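PDB 5BN3: V-type ATP synthase alpha chain, which belongs to the ATP synthase alpha/beta family of rotary complexes and holds ADP at the P-loop of its nucleotide-binding domain. Local coordinates for residues A[183-188]-A[297-302]; A[323-328]-A[354-359]; A[46-51]-A[81-86]. All coordinates share one frame; numbering follows the deposited sequence.

Contact 1. Residues A[183-188]-A[297-302]; sequences PIRKPR and SIYLGA
Ile184 presses its branched side chain against the root of Tyr299 on helix 293-309, and the close packing gathers around this pair. Its CB, CG1 and CD1 all lie near Tyr299 CB, with CB to CB at 4.0 Å. The CG1 branch sits between the backbone N and carbonyl carbon (chi1 60°), which leaves CG2 to reach one residue further along the helix, 4.0 Å from Leu300 CD1. The carbonyl joins in: Ile184 O approaches Tyr299 CB to 3.5 Å at the ring edge, and probably also accepts a hydrogen bond from Arg359. A type I turn from Pro183 to Lys186, closed by Lys186 N to Pro183 O at 3.1 Å, presents these groups to the helix. Leu67 and Ile69 also pack on Ile184.

The other half is looser, and Arg185 is partly exposed there. This residue runs extended from CG to NE and brings NH1 over one face of the Tyr299 ring, offset toward the rim and 4.1 Å from CZ, with the two planes 50° apart. Its CZ is 5.2 Å from the ring centroid, so any cation-pi attraction is weak. The guanidinium is instead salt-bridged to Glu34 and Glu295, while Tyr299 OH bonds to Glu355.

Between the two segments, then, the cohesion is mainly apolar, and the charged and hydroxyl ends find their stronger partners elsewhere.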
# COMPACT_ATOMS: atom_id res chain seq x y z
N PRO A 183 6.33 -24.94 -35.23
CA PRO A 183 5.76 -23.76 -34.57
C PRO A 183 6.17 -23.71 -33.10
O PRO A 183 5.87 -24.64 -32.36
CB PRO A 183 4.24 -23.99 -34.68
CG PRO A 183 4.08 -25.01 -35.78
CD PRO A 183 5.29 -25.88 -35.69
N ILE A 184 6.84 -22.63 -32.69
CA ILE A 184 7.39 -22.54 -31.34
C ILE A 184 6.33 -22.47 -30.24
O ILE A 184 6.61 -22.80 -29.09
CB ILE A 184 8.36 -21.34 -31.20
CG1 ILE A 184 7.64 -20.02 -31.49
CG2 ILE A 184 9.57 -21.53 -32.10
CD1 ILE A 184 8.52 -18.80 -31.29
N ARG A 185 5.12 -22.04 -30.58
CA ARG A 185 4.03 -21.94 -29.60
C ARG A 185 3.34 -23.28 -29.38
O ARG A 185 2.45 -23.40 -28.54
CB ARG A 185 3.00 -20.90 -30.03
CG ARG A 185 3.51 -19.47 -30.02
CD ARG A 185 2.39 -18.48 -30.29
NE ARG A 185 2.88 -17.11 -30.34
CZ ARG A 185 3.05 -16.34 -29.27
NH1 ARG A 185 2.76 -16.81 -28.06
NH2 ARG A 185 3.51 -15.11 -29.40
N LYS A 186 3.76 -24.29 -30.14
CA LYS A 186 3.13 -25.60 -30.09
C LYS A 186 4.07 -26.62 -29.46
O LYS A 186 5.16 -26.87 -29.99
CB LYS A 186 2.74 -26.05 -31.50
CG LYS A 186 2.00 -27.37 -31.58
CD LYS A 186 1.60 -27.65 -33.02
CE LYS A 186 0.90 -28.99 -33.16
NZ LYS A 186 0.56 -29.29 -34.58
N PRO A 187 3.66 -27.21 -28.33
CA PRO A 187 4.48 -28.22 -27.64
C PRO A 187 4.69 -29.44 -28.53
O PRO A 187 3.75 -29.89 -29.18
CB PRO A 187 3.61 -28.61 -26.44
CG PRO A 187 2.71 -27.43 -26.22
CD PRO A 187 2.43 -26.89 -27.59
N ARG A 188 5.92 -29.97 -28.56
CA ARG A 188 6.21 -31.14 -29.38
C ARG A 188 5.69 -32.42 -28.72
O ARG A 188 5.92 -32.65 -27.53
CB ARG A 188 7.71 -31.24 -29.67
CG ARG A 188 8.21 -30.14 -30.61
CD ARG A 188 9.72 -30.22 -30.84
NE ARG A 188 10.15 -31.51 -31.38
CZ ARG A 188 10.11 -31.83 -32.67
NH1 ARG A 188 9.66 -30.97 -33.57
NH2 ARG A 188 10.53 -33.03 -33.06
N SER A 297 11.85 -15.71 -27.67
CA SER A 297 13.06 -16.40 -27.20
C SER A 297 12.75 -17.53 -26.21
O SER A 297 13.43 -18.55 -26.20
CB SER A 297 14.03 -15.41 -26.57
OG SER A 297 13.54 -14.94 -25.32
N ILE A 298 11.72 -17.33 -25.39
CA ILE A 298 11.30 -18.33 -24.41
C ILE A 298 10.70 -19.57 -25.09
O ILE A 298 11.09 -20.70 -24.78
CB ILE A 298 10.27 -17.74 -23.43
CG1 ILE A 298 10.94 -16.73 -22.48
CG2 ILE A 298 9.59 -18.83 -22.64
CD1 ILE A 298 11.94 -17.36 -21.53
N TYR A 299 9.76 -19.36 -26.00
CA TYR A 299 9.14 -20.46 -26.73
C TYR A 299 10.14 -21.14 -27.66
O TYR A 299 10.09 -22.35 -27.86
CB TYR A 299 7.93 -19.96 -27.52
CG TYR A 299 6.75 -19.59 -26.65
CD1 TYR A 299 6.68 -18.34 -26.04
CD2 TYR A 299 5.70 -20.47 -26.44
CE1 TYR A 299 5.61 -17.99 -25.24
CE2 TYR A 299 4.62 -20.13 -25.65
CZ TYR A 299 4.59 -18.89 -25.05
OH TYR A 299 3.52 -18.54 -24.26
N LEU A 300 11.05 -20.35 -28.22
CA LEU A 300 12.08 -20.86 -29.12
C LEU A 300 13.00 -21.84 -28.41
O LEU A 300 13.26 -22.94 -28.91
CB LEU A 300 12.92 -19.70 -29.67
CG LEU A 300 13.92 -20.07 -30.76
CD1 LEU A 300 13.25 -19.91 -32.11
CD2 LEU A 300 15.18 -19.23 -30.68
N GLY A 301 13.50 -21.44 -27.25
CA GLY A 301 14.42 -22.27 -26.48
C GLY A 301 13.77 -23.53 -25.97
O GLY A 301 14.40 -24.58 -25.90
N ALA A 302 12.50 -23.42 -25.59
CA ALA A 302 11.74 -24.57 -25.14
C ALA A 302 11.56 -25.57 -26.27
O ALA A 302 11.70 -26.78 -26.08
CB ALA A 302 10.40 -24.14 -24.59

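Contact 2. Residues A[323-328]-A[354-359]; sequences SRWAEA and AEFYER
Trp325 and Phe356 meet through the far rim of the indole and the first carbon of the phenylalanine side chain. Both CZ3 and CH2 of Trp325 lie 3.7 Å from Phe356 CB, and CZ3 is 4.1 Å from Phe356 CG. The ring planes stand at 84°, and the rings meet obliquely, with the centroids of the Trp325 six-membered ring and the Phe356 ring 6.0 Å apart. Each side chain leaves its helix with CG anti to the backbone N (chi1 168° for Trp325, 178° for Phe356), a setting that lets the indole span the wide gap between backbones, whose nearest CA atoms, those of Trp325 and Phe356, are 10.9 Å apart. In the P-loop NTPase fold, helix 322-335 follows the core strand 314-320, and helix 349-357 precedes strand 361-364 of the same mixed sheet. Ile298 of helix 293-309 touches both aromatic side chains, and Ile375 of strand 370-379 backs Phe356. Phe356 CD2 also rests 3.8 Å above the centre of the Tyr357 ring. At the polar corner of the indole, Trp325 NE1 makes a weak hydrogen bond to Glu295. Further out, Arg324 forms cation-pi contacts with Tyr256 and Tyr297 of a neighbouring NEQ263 chain.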
# COMPACT_ATOMS: atom_id res chain seq x y z
N SER A 323 11.25 -12.77 -15.65
CA SER A 323 10.59 -11.51 -15.33
C SER A 323 10.55 -10.55 -16.52
O SER A 323 9.63 -9.74 -16.64
CB SER A 323 11.28 -10.83 -14.14
OG SER A 323 11.25 -11.68 -13.00
N ARG A 324 11.54 -10.64 -17.40
CA ARG A 324 11.62 -9.77 -18.57
C ARG A 324 10.56 -10.16 -19.60
O ARG A 324 10.02 -9.31 -20.30
CB ARG A 324 13.01 -9.82 -19.20
CG ARG A 324 14.15 -9.60 -18.21
CD ARG A 324 13.95 -8.33 -17.40
NE ARG A 324 14.94 -8.22 -16.34
CZ ARG A 324 14.73 -7.64 -15.16
NH1 ARG A 324 13.54 -7.12 -14.89
NH2 ARG A 324 15.70 -7.58 -14.26
N TRP A 325 10.28 -11.45 -19.67
CA TRP A 325 9.20 -11.98 -20.51
C TRP A 325 7.87 -11.50 -19.95
O TRP A 325 6.98 -11.10 -20.71
CB TRP A 325 9.28 -13.52 -20.53
CG TRP A 325 8.07 -14.22 -21.12
CD1 TRP A 325 7.23 -13.75 -22.09
CD2 TRP A 325 7.59 -15.53 -20.77
NE1 TRP A 325 6.26 -14.68 -22.36
CE2 TRP A 325 6.45 -15.78 -21.56
CE3 TRP A 325 8.00 -16.51 -19.86
CZ2 TRP A 325 5.73 -16.97 -21.47
CZ3 TRP A 325 7.28 -17.69 -19.78
CH2 TRP A 325 6.16 -17.91 -20.58
N ALA A 326 7.74 -11.52 -18.63
CA ALA A 326 6.54 -11.01 -17.98
C ALA A 326 6.32 -9.53 -18.28
O ALA A 326 5.19 -9.09 -18.47
CB ALA A 326 6.60 -11.25 -16.49
N GLU A 327 7.41 -8.76 -18.31
CA GLU A 327 7.33 -7.34 -18.65
C GLU A 327 6.82 -7.15 -20.08
O GLU A 327 6.05 -6.22 -20.36
CB GLU A 327 8.69 -6.66 -18.51
CG GLU A 327 8.67 -5.18 -18.91
CD GLU A 327 10.06 -4.59 -19.10
OE1 GLU A 327 11.05 -5.30 -18.83
OE2 GLU A 327 10.16 -3.41 -19.51
N ALA A 328 7.25 -8.02 -20.98
CA ALA A 328 6.82 -7.96 -22.37
C ALA A 328 5.32 -8.21 -22.46
O ALA A 328 4.61 -7.50 -23.18
CB ALA A 328 7.58 -8.96 -23.21
N ALA A 354 2.74 -21.11 -17.40
CA ALA A 354 2.52 -22.55 -17.47
C ALA A 354 2.85 -23.11 -18.85
O ALA A 354 3.34 -24.23 -18.96
CB ALA A 354 1.09 -22.87 -17.10
N GLU A 355 2.58 -22.34 -19.90
CA GLU A 355 2.90 -22.77 -21.26
C GLU A 355 4.40 -23.03 -21.44
O GLU A 355 4.80 -23.80 -22.31
CB GLU A 355 2.42 -21.73 -22.29
CG GLU A 355 0.91 -21.67 -22.45
CD GLU A 355 0.47 -20.60 -23.44
OE1 GLU A 355 1.34 -20.03 -24.14
OE2 GLU A 355 -0.75 -20.33 -23.52
N PHE A 356 5.21 -22.39 -20.60
CA PHE A 356 6.65 -22.61 -20.60
C PHE A 356 7.03 -23.82 -19.74
O PHE A 356 7.57 -24.80 -20.23
CB PHE A 356 7.37 -21.35 -20.11
CG PHE A 356 8.86 -21.48 -20.03
CD1 PHE A 356 9.60 -21.92 -21.12
CD2 PHE A 356 9.53 -21.15 -18.87
CE1 PHE A 356 10.98 -22.04 -21.05
CE2 PHE A 356 10.91 -21.26 -18.78
CZ PHE A 356 11.63 -21.70 -19.88
N TYR A 357 6.73 -23.74 -18.44
CA TYR A 357 7.17 -24.76 -17.49
C TYR A 357 6.56 -26.14 -17.69
O TYR A 357 7.18 -27.15 -17.34
CB TYR A 357 6.95 -24.28 -16.05
CG TYR A 357 7.88 -23.16 -15.64
CD1 TYR A 357 9.22 -23.40 -15.37
CD2 TYR A 357 7.42 -21.85 -15.52
CE1 TYR A 357 10.07 -22.39 -15.00
CE2 TYR A 357 8.26 -20.83 -15.14
CZ TYR A 357 9.59 -21.11 -14.88
OH TYR A 357 10.44 -20.09 -14.51
N GLU A 358 5.35 -26.21 -18.24
CA GLU A 358 4.70 -27.49 -18.47
C GLU A 358 5.36 -28.29 -19.60
O GLU A 358 5.01 -29.44 -19.84
CB GLU A 358 3.21 -27.31 -18.74
N ARG A 359 6.30 -27.66 -20.29
CA ARG A 359 7.06 -28.34 -21.35
C ARG A 359 8.18 -29.19 -20.77
O ARG A 359 8.73 -30.05 -21.45
CB ARG A 359 7.64 -27.32 -22.33
CG ARG A 359 6.62 -26.57 -23.17
CD ARG A 359 7.25 -26.17 -24.48
NE ARG A 359 6.46 -25.19 -25.22
CZ ARG A 359 6.64 -24.91 -26.51
NH1 ARG A 359 7.56 -25.56 -27.21
NH2 ARG A 359 5.88 -24.01 -27.11

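Contact 3. Residues A[46-51]-A[81-86]; sequences QVYEDT and DGLGRP
Glu49 and Arg85 carry the charged part of the contact. Arg85 NH1 meets Glu49 OE2 at 2.8 Å, on the syn side but tilted out of the carboxylate plane, and nearly in the guanidinium plane; the bond from NH2 to the same oxygen, 3.3 Å, is weak. Asp81 holds the guanidinium too: its OD2 receives Arg85 NE at 2.7 Å through the syn lone pair. A bend at chi3 (-72°) lets the arginine serve both acids, and its NH1 also bonds to the carbonyl of Ile103.

Apolar contacts lie beside this network. Leu83 CD2 sits over one face of the Tyr48 ring in a CH-pi contact, 4.3 Å from the centroid, while CD1 touches Tyr48 CB at 3.7 Å. That same CD1 covers part of one face of the Arg85 guanidinium.

Side-chain to backbone bonds shape the loop. Asp81 OD1 accepts Arg85 N at 2.6 Å and, weakly, Leu83 N, bracing the type I turn Asp81-Gly84. Tyr48 OH is held by Glu34 and by Gln46 NE2. A salt-bridge network of Glu49, Asp81 and Arg85 thus joins the loop just after strand 42-47, in the N-terminal beta-barrel domain, to the loop leading into helix 87-94.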
# COMPACT_ATOMS: atom_id res chain seq x y z
N GLN A 46 1.75 -7.94 -32.83
CA GLN A 46 2.95 -7.61 -32.07
C GLN A 46 4.18 -7.75 -32.96
O GLN A 46 4.40 -8.78 -33.61
CB GLN A 46 3.06 -8.43 -30.77
CG GLN A 46 3.33 -9.92 -30.91
CD GLN A 46 3.34 -10.62 -29.57
OE1 GLN A 46 2.56 -10.28 -28.67
NE2 GLN A 46 4.22 -11.60 -29.42
N VAL A 47 4.95 -6.67 -33.03
CA VAL A 47 6.09 -6.58 -33.93
C VAL A 47 7.38 -6.92 -33.20
O VAL A 47 7.64 -6.40 -32.11
CB VAL A 47 6.18 -5.17 -34.54
CG1 VAL A 47 7.32 -5.09 -35.54
CG2 VAL A 47 4.87 -4.81 -35.22
N TYR A 48 8.18 -7.79 -33.80
CA TYR A 48 9.42 -8.26 -33.17
C TYR A 48 10.62 -7.41 -33.58
O TYR A 48 11.76 -7.87 -33.55
CB TYR A 48 9.65 -9.73 -33.50
CG TYR A 48 8.56 -10.63 -32.98
CD1 TYR A 48 8.54 -11.01 -31.65
CD2 TYR A 48 7.54 -11.06 -33.81
CE1 TYR A 48 7.53 -11.82 -31.16
CE2 TYR A 48 6.53 -11.87 -33.33
CZ TYR A 48 6.53 -12.24 -32.00
OH TYR A 48 5.53 -13.05 -31.52
N GLU A 49 10.35 -6.17 -33.94
CA GLU A 49 11.39 -5.21 -34.28
C GLU A 49 10.94 -3.82 -33.85
O GLU A 49 9.77 -3.62 -33.51
CB GLU A 49 11.71 -5.25 -35.78
CG GLU A 49 13.05 -5.90 -36.10
CD GLU A 49 12.97 -6.94 -37.20
OE1 GLU A 49 11.84 -7.24 -37.66
OE2 GLU A 49 14.03 -7.47 -37.60
N ASP A 50 11.86 -2.86 -33.87
CA ASP A 50 11.51 -1.50 -33.47
C ASP A 50 10.53 -0.88 -34.46
O ASP A 50 10.68 -1.03 -35.68
CB ASP A 50 12.76 -0.63 -33.35
CG ASP A 50 12.46 0.76 -32.82
OD1 ASP A 50 11.46 0.92 -32.08
OD2 ASP A 50 13.22 1.70 -33.14
N THR A 51 9.53 -0.19 -33.93
CA THR A 51 8.45 0.36 -34.76
C THR A 51 8.55 1.87 -34.94
O THR A 51 7.67 2.47 -35.55
CB THR A 51 7.07 0.00 -34.18
OG1 THR A 51 6.95 0.52 -32.85
CG2 THR A 51 6.88 -1.51 -34.16
N ASP A 81 19.39 -14.90 -32.06
CA ASP A 81 18.52 -13.93 -31.40
C ASP A 81 17.18 -14.57 -31.04
O ASP A 81 17.00 -15.77 -31.26
CB ASP A 81 18.35 -12.65 -32.24
CG ASP A 81 17.47 -12.86 -33.47
OD1 ASP A 81 17.13 -14.01 -33.81
OD2 ASP A 81 17.12 -11.84 -34.11
N GLY A 82 16.25 -13.78 -30.51
CA GLY A 82 14.96 -14.30 -30.08
C GLY A 82 14.14 -14.95 -31.19
O GLY A 82 13.26 -15.77 -30.91
N LEU A 83 14.42 -14.58 -32.43
CA LEU A 83 13.68 -15.11 -33.57
C LEU A 83 14.43 -16.24 -34.27
O LEU A 83 13.98 -16.76 -35.29
CB LEU A 83 13.34 -14.00 -34.56
CG LEU A 83 12.31 -12.96 -34.12
CD1 LEU A 83 12.13 -11.88 -35.18
CD2 LEU A 83 10.99 -13.63 -33.81
N GLY A 84 15.58 -16.63 -33.72
CA GLY A 84 16.36 -17.71 -34.29
C GLY A 84 17.30 -17.27 -35.40
O GLY A 84 17.74 -18.08 -36.21
N ARG A 85 17.61 -15.98 -35.42
CA ARG A 85 18.54 -15.44 -36.41
C ARG A 85 19.97 -15.49 -35.88
O ARG A 85 20.23 -15.02 -34.77
CB ARG A 85 18.14 -14.02 -36.81
CG ARG A 85 16.73 -13.93 -37.40
CD ARG A 85 16.35 -12.50 -37.79
NE ARG A 85 16.09 -11.66 -36.62
CZ ARG A 85 15.65 -10.40 -36.69
NH1 ARG A 85 15.41 -9.84 -37.87
NH2 ARG A 85 15.45 -9.71 -35.58
N PRO A 86 20.89 -16.06 -36.67
CA PRO A 86 22.27 -16.25 -36.21
C PRO A 86 23.04 -14.94 -36.15
O PRO A 86 23.18 -14.26 -37.17
CB PRO A 86 22.87 -17.16 -37.30
CG PRO A 86 22.06 -16.87 -38.52
CD PRO A 86 20.67 -16.56 -38.04

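Contacts 1 and 2 lie with centres 11 Å apart: contact 2 packs against helix 293-309, which carries one side of contact 1, and Ile298 CG2 comes within 3.4 Å of Phe356 CD1. Contact 3 is centred 15 Å from contact 1 and touches the same helix, with Ser297 CB 3.8 Å from Gly82 CA and Leu300 CD2 3.9 Å from Asp81 O. Glu34 is an acid common to contacts 1 and 3, and Glu295 to all three. Contacts 2 and 3 do not touch, their nearest atoms being about 6 Å apart. The Phe356 side chain of contact 2 lies about 13 Å from a bound magnesium ion.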